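Local atomic coordinates of beta-glucanase (Bacteroides thetaiotaomicron, PDB entry 6EUG), a protein that probably hydrolyses O-glycosyl bonds in polysaccharides, its C-terminal glycosyl hydrolase family 43 part, the piece in this chain, binding glucoimidazole in a pocket. Residues 266-271 with 322-327; 273-278 with 361-366; 288-293 with 301-306. All coordinates share one frame; numbering follows the deposited sequence. Where two conformers were deposited one is given.

Interaction 1: residues 266-271 with 322-327; sequences AIFKKE and TYILPL
I324 packs against both A266 and F268, and these three residues carry the contact. Its side chain splits the work between two branches. CG2 touches the ring of F268, with CD1 of F268 3.7 Å from CG2 of I324. The other branch ends in CD1 of I324, which lies 3.8 Å from the same ring atom, CD1 of F268. CD1 of I324 also lies 3.9 Å from CB of A266. With chi1 at -70°, CG1 of I324 sits beside its backbone N and CG2 beside its carbonyl carbon, so the two branches spread towards different neighbours. The F268 ring is placed by chi1 of 72°, which sets CG between the backbone N and the carbonyl carbon. The ring also meets F333 and W275, so I324 is one of several apolar partners around it. A266 points its methyl at the facing strand, where CB of A266 is 3.8 Å from N of Y323.

The two strands belong to different blades of the five-bladed beta-propeller characteristic of family 43. They run in similar directions, 22° apart, as edge strands of separate sheets. T322 and Y323 both face M336 and form a classic beta bulge. T322 touches the pocket residue R111, and its hydroxyl is hydrogen-bonded to G48.

Water links the backbones. One water accepts from N of I267 at 3.0 Å and from N of I324 at 3.2 Å. A second lies 2.7 Å from O of I267 and 2.8 Å from O of I324. It lies close enough to bridge the two carbonyls, though which acceptors it serves is uncertain.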
loop_
_atom_site.group_PDB
_atom_site.type_symbol
_atom_site.label_atom_id
_atom_site.label_comp_id
_atom_site.label_asym_id
_atom_site.label_seq_id
_atom_site.Cartn_x
_atom_site.Cartn_y
_atom_site.Cartn_z
ATOM N N ALA A 266 -5.565 -0.454 -1.613
ATOM C CA ALA A 266 -5.791 0.844 -2.236
ATOM C C ALA A 266 -7.155 1.347 -1.728
ATOM O O ALA A 266 -8.106 0.575 -1.585
ATOM C CB ALA A 266 -5.788 0.724 -3.763
ATOM N N ILE A 267 -7.219 2.624 -1.395
ATOM C CA ILE A 267 -8.368 3.205 -0.653
ATOM C C ILE A 267 -8.780 4.585 -1.140
ATOM O O ILE A 267 -7.925 5.372 -1.536
ATOM C CB ILE A 267 -8.091 3.233 0.867
ATOM C CG1 ILE A 267 -9.356 3.638 1.675
ATOM C CG2 ILE A 267 -6.901 4.115 1.214
ATOM C CD1 ILE A 267 -9.238 3.332 3.167
ATOM N N PHE A 268 -10.082 4.854 -1.102
ATOM C CA PHE A 268 -10.654 6.185 -1.316
ATOM C C PHE A 268 -11.932 6.382 -0.514
ATOM O O PHE A 268 -12.495 5.416 0.044
ATOM C CB PHE A 268 -10.890 6.506 -2.822
ATOM C CG PHE A 268 -12.031 5.757 -3.475
ATOM C CD1 PHE A 268 -11.864 4.437 -3.887
ATOM C CD2 PHE A 268 -13.227 6.407 -3.795
ATOM C CE1 PHE A 268 -12.880 3.746 -4.535
ATOM C CE2 PHE A 268 -14.274 5.710 -4.440
ATOM C CZ PHE A 268 -14.085 4.369 -4.804
ATOM N N LYS A 269 -12.392 7.642 -0.458
ATOM C CA LYS A 269 -13.632 8.006 0.225
ATOM C C LYS A 269 -14.475 8.826 -0.738
ATOM O O LYS A 269 -13.939 9.737 -1.391
ATOM C CB LYS A 269 -13.352 8.788 1.520
ATOM C CG LYS A 269 -14.595 9.209 2.299
ATOM C CD LYS A 269 -14.236 10.006 3.547
ATOM C CE LYS A 269 -15.460 10.175 4.450
ATOM N NZ LYS A 269 -15.216 10.910 5.713
ATOM N N LYS A 270 -15.773 8.486 -0.822
ATOM C CA LYS A 270 -16.730 9.184 -1.692
ATOM C C LYS A 270 -18.067 9.376 -0.994
ATOM O O LYS A 270 -18.723 8.388 -0.619
ATOM C CB LYS A 270 -16.920 8.405 -3.020
ATOM C CG LYS A 270 -17.913 9.054 -4.019
ATOM C CD LYS A 270 -17.925 8.280 -5.335
ATOM C CE LYS A 270 -18.857 8.870 -6.384
ATOM N NZ LYS A 270 -20.259 8.416 -6.148
ATOM N N GLU A 271 -18.508 10.632 -0.870
ATOM C CA GLU A 271 -19.825 10.950 -0.276
ATOM C C GLU A 271 -20.067 10.245 1.064
ATOM O O GLU A 271 -21.110 9.634 1.286
ATOM C CB GLU A 271 -20.928 10.635 -1.301
ATOM C CG GLU A 271 -20.785 11.499 -2.544
ATOM C CD GLU A 271 -21.809 11.226 -3.615
ATOM O OE1 GLU A 271 -22.242 10.080 -3.802
ATOM O OE2 GLU A 271 -22.174 12.194 -4.286
ATOM N N THR A 322 -2.458 -1.004 -6.713
ATOM C CA THR A 322 -1.460 -0.166 -5.983
ATOM C C THR A 322 -1.969 1.148 -5.390
ATOM O O THR A 322 -1.459 1.561 -4.359
ATOM C CB THR A 322 -0.136 0.035 -6.748
ATOM O OG1 THR A 322 0.876 0.591 -5.876
ATOM C CG2 THR A 322 -0.293 0.887 -8.003
ATOM N N TYR A 323 -2.926 1.823 -6.041
ATOM C CA TYR A 323 -3.357 3.153 -5.582
ATOM C C TYR A 323 -4.675 3.554 -6.242
ATOM O O TYR A 323 -4.970 3.127 -7.367
ATOM C CB TYR A 323 -2.250 4.228 -5.933
ATOM C CG TYR A 323 -2.445 5.553 -5.177
ATOM C CD1 TYR A 323 -2.153 5.641 -3.817
ATOM C CD2 TYR A 323 -2.896 6.704 -5.831
ATOM C CE1 TYR A 323 -2.382 6.813 -3.096
ATOM C CE2 TYR A 323 -3.116 7.884 -5.129
ATOM C CZ TYR A 323 -2.840 7.941 -3.764
ATOM O OH TYR A 323 -3.058 9.102 -3.056
ATOM N N ILE A 324 -5.436 4.410 -5.555
ATOM C CA ILE A 324 -6.600 5.049 -6.145
ATOM C C ILE A 324 -6.404 6.569 -6.081
ATOM O O ILE A 324 -6.329 7.160 -4.985
ATOM C CB ILE A 324 -7.944 4.538 -5.554
ATOM C CG1 ILE A 324 -8.156 3.064 -6.038
ATOM C CG2 ILE A 324 -9.111 5.370 -6.125
ATOM C CD1 ILE A 324 -9.118 2.251 -5.237
ATOM N N LEU A 325 -6.289 7.182 -7.274
ATOM C CA LEU A 325 -6.061 8.646 -7.418
ATOM C C LEU A 325 -7.391 9.384 -7.502
ATOM O O LEU A 325 -8.132 9.176 -8.485
ATOM C CB LEU A 325 -5.287 8.945 -8.708
ATOM C CG LEU A 325 -5.003 10.402 -9.105
ATOM C CD1 LEU A 325 -4.186 11.141 -8.049
ATOM C CD2 LEU A 325 -4.356 10.434 -10.477
ATOM N N PRO A 326 -7.673 10.282 -6.538
ATOM C CA PRO A 326 -8.838 11.165 -6.717
ATOM C C PRO A 326 -8.511 12.385 -7.589
ATOM O O PRO A 326 -7.383 12.899 -7.516
ATOM C CB PRO A 326 -9.164 11.622 -5.280
ATOM C CG PRO A 326 -8.202 10.910 -4.370
ATOM C CD PRO A 326 -7.045 10.480 -5.212
ATOM N N LEU A 327 -9.482 12.844 -8.392
ATOM C CA LEU A 327 -9.428 14.137 -9.069
ATOM C C LEU A 327 -10.611 14.957 -8.522
ATOM O O LEU A 327 -11.681 14.938 -9.104
ATOM C CB LEU A 327 -9.541 13.996 -10.607
ATOM C CG LEU A 327 -8.449 13.211 -11.362
ATOM C CD1 LEU A 327 -8.683 13.328 -12.869
ATOM C CD2 LEU A 327 -7.065 13.732 -11.032
HETATM O O HOH W 1 -4.970 4.252 -2.404
HETATM O O HOH W 2 -7.172 7.845 -2.424
#

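Interaction 2: residues 273-278 with 361-366; sequences TYWMIT and GVPFIK
W275 and P363 make the main contact, a CH-pi interaction. CD of P363 sits 3.4 Å from the centroid of the six-membered ring of W275, only 5° off the ring normal. It therefore lies almost squarely over the ring. CG of P363 follows it over the same indole, 3.8 Å from CD2 of W275. The opposite face is met within the strand itself, by CG2 of T273 at 3.4 Å above the ring plane and offset toward the rim. The indole is thus held between a proline and a threonine methyl group. A chi1 of -63° places CG of W275 beside its own backbone N and carries the ring out to P363.

The remaining apolar contacts flank this CH-pi contact. CH2 of W275 lies 3.9 Å from CB of V362, and the two side chains cross at about a right angle. V362 was deposited in two conformers, so its outer methyl groups are less certain. Further along, I277 and I365 reach toward each other tip to tip, their CD1 atoms 3.7 Å apart. F335 touches both isoleucines. It comes from strand 332-339 of the blade that also holds strand 363-366.

One polar atom approaches the indole. O of G361 is 3.7 Å from CZ2 of W275, a distance of packing.

The contact joins neighbouring blades of the propeller. P363 and I365 also rest on strand 349-357 through V355, F357 and L353, while W275 leans on L291 and T293 of its own blade. The two backbones stay well apart, with CA of W275 8.2 Å from CA of P363. Side chains therefore make this joint, and the cohesion between the segments comes from apolar packing and the CH-pi contact.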
loop_
_atom_site.group_PDB
_atom_site.type_symbol
_atom_site.label_atom_id
_atom_site.label_comp_id
_atom_site.label_asym_id
_atom_site.label_seq_id
_atom_site.Cartn_x
_atom_site.Cartn_y
_atom_site.Cartn_z
ATOM N N THR A 273 -18.533 7.500 2.357
ATOM C CA THR A 273 -18.299 6.063 2.394
ATOM C C THR A 273 -16.858 5.744 1.976
ATOM O O THR A 273 -16.335 6.322 1.001
ATOM C CB THR A 273 -19.265 5.318 1.457
ATOM O OG1 THR A 273 -20.604 5.573 1.881
ATOM C CG2 THR A 273 -18.977 3.829 1.449
ATOM N N TYR A 274 -16.233 4.874 2.763
ATOM C CA TYR A 274 -14.871 4.369 2.487
ATOM C C TYR A 274 -14.939 3.107 1.610
ATOM O O TYR A 274 -15.753 2.174 1.856
ATOM C CB TYR A 274 -14.123 4.086 3.798
ATOM C CG TYR A 274 -13.948 5.306 4.676
ATOM C CD1 TYR A 274 -14.966 5.691 5.553
ATOM C CD2 TYR A 274 -12.821 6.122 4.581
ATOM C CE1 TYR A 274 -14.844 6.798 6.354
ATOM C CE2 TYR A 274 -12.700 7.255 5.386
ATOM C CZ TYR A 274 -13.732 7.600 6.253
ATOM O OH TYR A 274 -13.718 8.743 7.069
ATOM N N TRP A 275 -14.053 3.062 0.614
ATOM C CA TRP A 275 -13.960 1.945 -0.343
ATOM C C TRP A 275 -12.496 1.518 -0.451
ATOM O O TRP A 275 -11.603 2.350 -0.772
ATOM C CB TRP A 275 -14.445 2.357 -1.746
ATOM C CG TRP A 275 -15.901 2.766 -1.834
ATOM C CD1 TRP A 275 -16.380 4.056 -1.959
ATOM C CD2 TRP A 275 -17.066 1.918 -1.794
ATOM N NE1 TRP A 275 -17.762 4.064 -1.978
ATOM C CE2 TRP A 275 -18.212 2.775 -1.890
ATOM C CE3 TRP A 275 -17.264 0.537 -1.687
ATOM C CZ2 TRP A 275 -19.513 2.284 -1.910
ATOM C CZ3 TRP A 275 -18.582 0.043 -1.690
ATOM C CH2 TRP A 275 -19.684 0.926 -1.806
ATOM N N MET A 276 -12.228 0.237 -0.239
ATOM C CA MET A 276 -10.856 -0.286 -0.353
ATOM C C MET A 276 -10.827 -1.497 -1.302
ATOM O O MET A 276 -11.687 -2.389 -1.223
ATOM C CB MET A 276 -10.334 -0.681 1.040
ATOM C CG MET A 276 -8.898 -1.160 1.084
ATOM S SD MET A 276 -8.046 -0.934 2.666
ATOM C CE MET A 276 -9.172 -1.560 3.918
ATOM N N ILE A 277 -9.831 -1.519 -2.179
ATOM C CA ILE A 277 -9.585 -2.650 -3.101
ATOM C C ILE A 277 -8.298 -3.328 -2.672
ATOM O O ILE A 277 -7.283 -2.657 -2.431
ATOM C CB ILE A 277 -9.561 -2.240 -4.606
ATOM C CG1 ILE A 277 -10.927 -1.658 -5.002
ATOM C CG2 ILE A 277 -9.146 -3.414 -5.500
ATOM C CD1 ILE A 277 -11.026 -1.095 -6.414
ATOM N N THR A 278 -8.358 -4.661 -2.621
ATOM C CA THR A 278 -7.221 -5.499 -2.270
ATOM C C THR A 278 -7.068 -6.667 -3.233
ATOM O O THR A 278 -8.002 -6.984 -3.998
ATOM C CB THR A 278 -7.373 -6.020 -0.826
ATOM O OG1 THR A 278 -8.598 -6.757 -0.710
ATOM C CG2 THR A 278 -7.435 -4.878 0.170
ATOM N N GLY A 361 -24.416 3.298 -6.196
ATOM C CA GLY A 361 -23.162 3.963 -5.836
ATOM C C GLY A 361 -21.923 3.098 -5.593
ATOM O O GLY A 361 -20.897 3.607 -5.100
ATOM N N VAL A 362 -21.996 1.809 -5.913
ATOM C CA VAL A 362 -20.871 0.920 -5.629
ATOM C C VAL A 362 -19.897 0.870 -6.828
ATOM O O VAL A 362 -20.309 0.672 -7.986
ATOM C CB VAL A 362 -21.305 -0.469 -5.089
ATOM C CG1 VAL A 362 -22.814 -0.581 -4.935
ATOM C CG2 VAL A 362 -20.713 -1.586 -5.913
ATOM N N PRO A 363 -18.599 1.102 -6.559
ATOM C CA PRO A 363 -17.617 1.235 -7.633
ATOM C C PRO A 363 -17.391 -0.073 -8.405
ATOM O O PRO A 363 -17.455 -1.169 -7.812
ATOM C CB PRO A 363 -16.345 1.662 -6.896
ATOM C CG PRO A 363 -16.499 1.117 -5.492
ATOM C CD PRO A 363 -17.975 1.189 -5.208
ATOM N N PHE A 364 -17.213 0.054 -9.718
ATOM C CA PHE A 364 -16.775 -1.066 -10.577
ATOM C C PHE A 364 -15.739 -0.580 -11.581
ATOM O O PHE A 364 -15.600 0.632 -11.782
ATOM C CB PHE A 364 -17.953 -1.800 -11.268
ATOM C CG PHE A 364 -18.693 -0.982 -12.312
ATOM C CD1 PHE A 364 -19.718 -0.099 -11.942
ATOM C CD2 PHE A 364 -18.387 -1.105 -13.656
ATOM C CE1 PHE A 364 -20.394 0.648 -12.892
ATOM C CE2 PHE A 364 -19.064 -0.357 -14.615
ATOM C CZ PHE A 364 -20.078 0.529 -14.231
ATOM N N ILE A 365 -14.980 -1.508 -12.186
ATOM C CA ILE A 365 -13.861 -1.135 -13.072
ATOM C C ILE A 365 -13.917 -1.984 -14.370
ATOM O O ILE A 365 -13.889 -3.200 -14.271
ATOM C CB ILE A 365 -12.498 -1.334 -12.361
ATOM C CG1 ILE A 365 -12.401 -0.448 -11.081
ATOM C CG2 ILE A 365 -11.344 -0.998 -13.306
ATOM C CD1 ILE A 365 -11.425 -0.989 -10.076
ATOM N N LYS A 366 -14.018 -1.318 -15.545
ATOM C CA LYS A 366 -13.921 -1.959 -16.884
ATOM C C LYS A 366 -12.588 -1.660 -17.559
ATOM O O LYS A 366 -12.078 -0.538 -17.414
ATOM C CB LYS A 366 -15.026 -1.469 -17.820
#

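Interaction 3: residues 288-293 with 301-306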
loop_
_atom_site.group_PDB
_atom_site.type_symbol
_atom_site.label_atom_id
_atom_site.label_comp_id
_atom_site.label_asym_id
_atom_site.label_seq_id
_atom_site.Cartn_x
_atom_site.Cartn_y
_atom_site.Cartn_z
ATOM N N LYS A 288 -8.066 -12.794 -7.980
ATOM C CA LYS A 288 -9.322 -12.086 -7.976
ATOM C C LYS A 288 -9.292 -10.944 -6.966
ATOM O O LYS A 288 -8.972 -11.159 -5.783
ATOM C CB LYS A 288 -10.454 -13.090 -7.631
ATOM C CG LYS A 288 -11.838 -12.590 -7.917
ATOM C CD LYS A 288 -12.913 -13.599 -7.509
ATOM C CE LYS A 288 -12.951 -14.821 -8.419
ATOM N NZ LYS A 288 -14.182 -15.611 -8.126
ATOM N N ALA A 289 -9.573 -9.729 -7.425
ATOM C CA ALA A 289 -9.627 -8.544 -6.508
ATOM C C ALA A 289 -10.819 -8.636 -5.560
ATOM O O ALA A 289 -11.816 -9.285 -5.881
ATOM C CB ALA A 289 -9.704 -7.233 -7.303
ATOM N N ARG A 290 -10.681 -8.022 -4.377
ATOM C CA ARG A 290 -11.756 -7.895 -3.398
ATOM C C ARG A 290 -12.107 -6.398 -3.254
ATOM O O ARG A 290 -11.208 -5.511 -3.393
ATOM C CB ARG A 290 -11.324 -8.445 -2.016
ATOM C CG ARG A 290 -10.831 -9.911 -2.017
ATOM C CD ARG A 290 -9.337 -10.095 -2.182
ATOM N NE ARG A 290 -9.009 -11.516 -2.127
ATOM C CZ ARG A 290 -8.639 -12.211 -1.054
ATOM N NH1 ARG A 290 -8.494 -11.645 0.143
ATOM N NH2 ARG A 290 -8.411 -13.507 -1.197
ATOM N N LEU A 291 -13.383 -6.131 -2.969
ATOM C CA LEU A 291 -13.873 -4.795 -2.580
ATOM C C LEU A 291 -14.318 -4.805 -1.117
ATOM O O LEU A 291 -15.121 -5.653 -0.726
ATOM C CB LEU A 291 -15.033 -4.350 -3.469
ATOM C CG LEU A 291 -15.634 -2.971 -3.221
ATOM C CD1 LEU A 291 -14.561 -1.900 -3.451
ATOM C CD2 LEU A 291 -16.843 -2.718 -4.107
ATOM N N LEU A 292 -13.793 -3.863 -0.325
ATOM C CA LEU A 292 -14.128 -3.735 1.091
ATOM C C LEU A 292 -14.734 -2.349 1.351
ATOM O O LEU A 292 -14.330 -1.376 0.704
ATOM C CB LEU A 292 -12.928 -3.975 1.969
ATOM C CG LEU A 292 -11.938 -5.109 1.550
ATOM C CD1 LEU A 292 -10.700 -5.099 2.431
ATOM C CD2 LEU A 292 -12.602 -6.483 1.620
ATOM N N THR A 293 -15.684 -2.255 2.279
ATOM C CA THR A 293 -16.336 -0.958 2.585
ATOM C C THR A 293 -16.653 -0.760 4.073
ATOM O O THR A 293 -16.912 -1.751 4.819
ATOM C CB THR A 293 -17.591 -0.761 1.701
ATOM O OG1 THR A 293 -18.130 0.572 1.797
ATOM C CG2 THR A 293 -18.693 -1.770 2.075
ATOM N N TRP A 301 -15.972 -3.179 8.929
ATOM C CA TRP A 301 -15.858 -3.309 7.474
ATOM C C TRP A 301 -16.567 -4.591 6.939
ATOM O O TRP A 301 -16.711 -5.585 7.666
ATOM C CB TRP A 301 -14.384 -3.324 7.044
ATOM C CG TRP A 301 -13.628 -1.974 7.214
ATOM C CD1 TRP A 301 -13.265 -1.332 8.377
ATOM C CD2 TRP A 301 -13.209 -1.141 6.156
ATOM N NE1 TRP A 301 -12.616 -0.139 8.079
ATOM C CE2 TRP A 301 -12.604 0.012 6.725
ATOM C CE3 TRP A 301 -13.339 -1.221 4.751
ATOM C CZ2 TRP A 301 -12.069 1.039 5.931
ATOM C CZ3 TRP A 301 -12.824 -0.203 3.982
ATOM C CH2 TRP A 301 -12.211 0.924 4.570
ATOM N N LYS A 302 -16.987 -4.523 5.661
ATOM C CA LYS A 302 -17.739 -5.578 4.953
ATOM C C LYS A 302 -17.057 -5.892 3.629
ATOM O O LYS A 302 -16.499 -4.983 2.999
ATOM C CB LYS A 302 -19.192 -5.137 4.579
ATOM C CG LYS A 302 -20.065 -4.584 5.680
ATOM C CD LYS A 302 -21.537 -4.641 5.347
ATOM C CE LYS A 302 -22.039 -3.485 4.520
ATOM N NZ LYS A 302 -23.383 -3.040 5.032
ATOM N N GLN A 303 -17.114 -7.155 3.204
ATOM C CA GLN A 303 -16.553 -7.585 1.941
ATOM C C GLN A 303 -17.638 -7.730 0.875
ATOM O O GLN A 303 -18.675 -8.406 1.106
ATOM C CB GLN A 303 -15.769 -8.893 2.115
ATOM C CG GLN A 303 -15.172 -9.424 0.803
ATOM C CD GLN A 303 -14.206 -10.574 1.010
ATOM O OE1 GLN A 303 -13.918 -10.957 2.154
ATOM N NE2 GLN A 303 -13.703 -11.139 -0.097
ATOM N N LEU A 304 -17.411 -7.085 -0.269
ATOM C CA LEU A 304 -18.281 -7.128 -1.461
ATOM C C LEU A 304 -17.643 -7.874 -2.657
ATOM O O LEU A 304 -16.437 -8.215 -2.623
ATOM C CB LEU A 304 -18.668 -5.685 -1.856
ATOM C CG LEU A 304 -19.811 -4.952 -1.105
ATOM C CD1 LEU A 304 -19.649 -4.928 0.411
ATOM C CD2 LEU A 304 -19.863 -3.517 -1.586
ATOM N N PRO A 305 -18.453 -8.168 -3.729
ATOM C CA PRO A 305 -17.857 -8.893 -4.873
ATOM C C PRO A 305 -16.754 -8.127 -5.604
ATOM O O PRO A 305 -16.699 -6.886 -5.491
ATOM C CB PRO A 305 -19.044 -9.121 -5.803
ATOM C CG PRO A 305 -20.246 -9.132 -4.868
ATOM C CD PRO A 305 -19.920 -8.038 -3.878
ATOM N N ASN A 306 -15.924 -8.889 -6.348
ATOM C CA ASN A 306 -14.813 -8.364 -7.179
ATOM C C ASN A 306 -15.314 -7.145 -7.952
ATOM O O ASN A 306 -16.302 -7.243 -8.661
ATOM C CB ASN A 306 -14.322 -9.465 -8.150
ATOM C CG ASN A 306 -13.179 -9.032 -9.089
ATOM O OD1 ASN A 306 -12.666 -7.908 -9.044
ATOM N ND2 ASN A 306 -12.760 -9.973 -9.949
#
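L291 and L304 are joined by backbone and side chains alike. The backbone bond comes first: N of L304 donates to O of L291 at 2.7 Å, nearly straight at 169°. T293 and K302 form a second hydrogen-bonded pair, closed in both directions. N of T293 donates to O of K302 and N of K302 to O of T293, each at 2.9 Å. Between these pairs L292 faces Q303 as a non-hydrogen-bonded pair, where CA of L292 makes a CA-H...O contact with O of K302 at 3.3 Å. This is an antiparallel beta hairpin, and strand 302-304 is the outermost strand of its propeller blade.

Apolar contacts cover both faces. On one, CD2 of L291 packs against CD2 of L304 at 4.0 Å, and CG2 of T293 meets CD1 of L304 at 3.7 Å. On the other, CD2 of L292 lies along CB and CG of Q303. W301 brings its ring beside the strand, with CE3 of W301 3.9 Å from CB of L292. L292 O is at the edge of this ring, and NE1 of W301 bonds to O of M297.

N306 closes the far end. Its CG is anti to the backbone N (chi1 179°), which sets the amide against A289 and K288. CG of K288 is 3.4 Å from ND2 of N306. The amide's own hydrogen bonds go to C308 and A313.

Overall arrangement
All three contacts involve the blade of strands 265-270, 273-279, 290-294 and 302-304, whose order in the sheet is that of the chain. Interaction 3 pairs its third and fourth strands, completing the blade's outer edge. Interactions 1 and 2 join its first two strands to the last blade, through strands 320-327 and 363-366, and so fasten the two blades at two points. Interactions 1 and 2 alternate along the chain, with centres about 9 Å apart. Interaction 3 falls within the span of both, its centre about 8 Å from that of interaction 2 and 15 Å from that of interaction 1. Backbone bonds A266-I277 and M276-L292 connect the three. In interaction 1, the T322 side chain is about 8 Å from glucoimidazole.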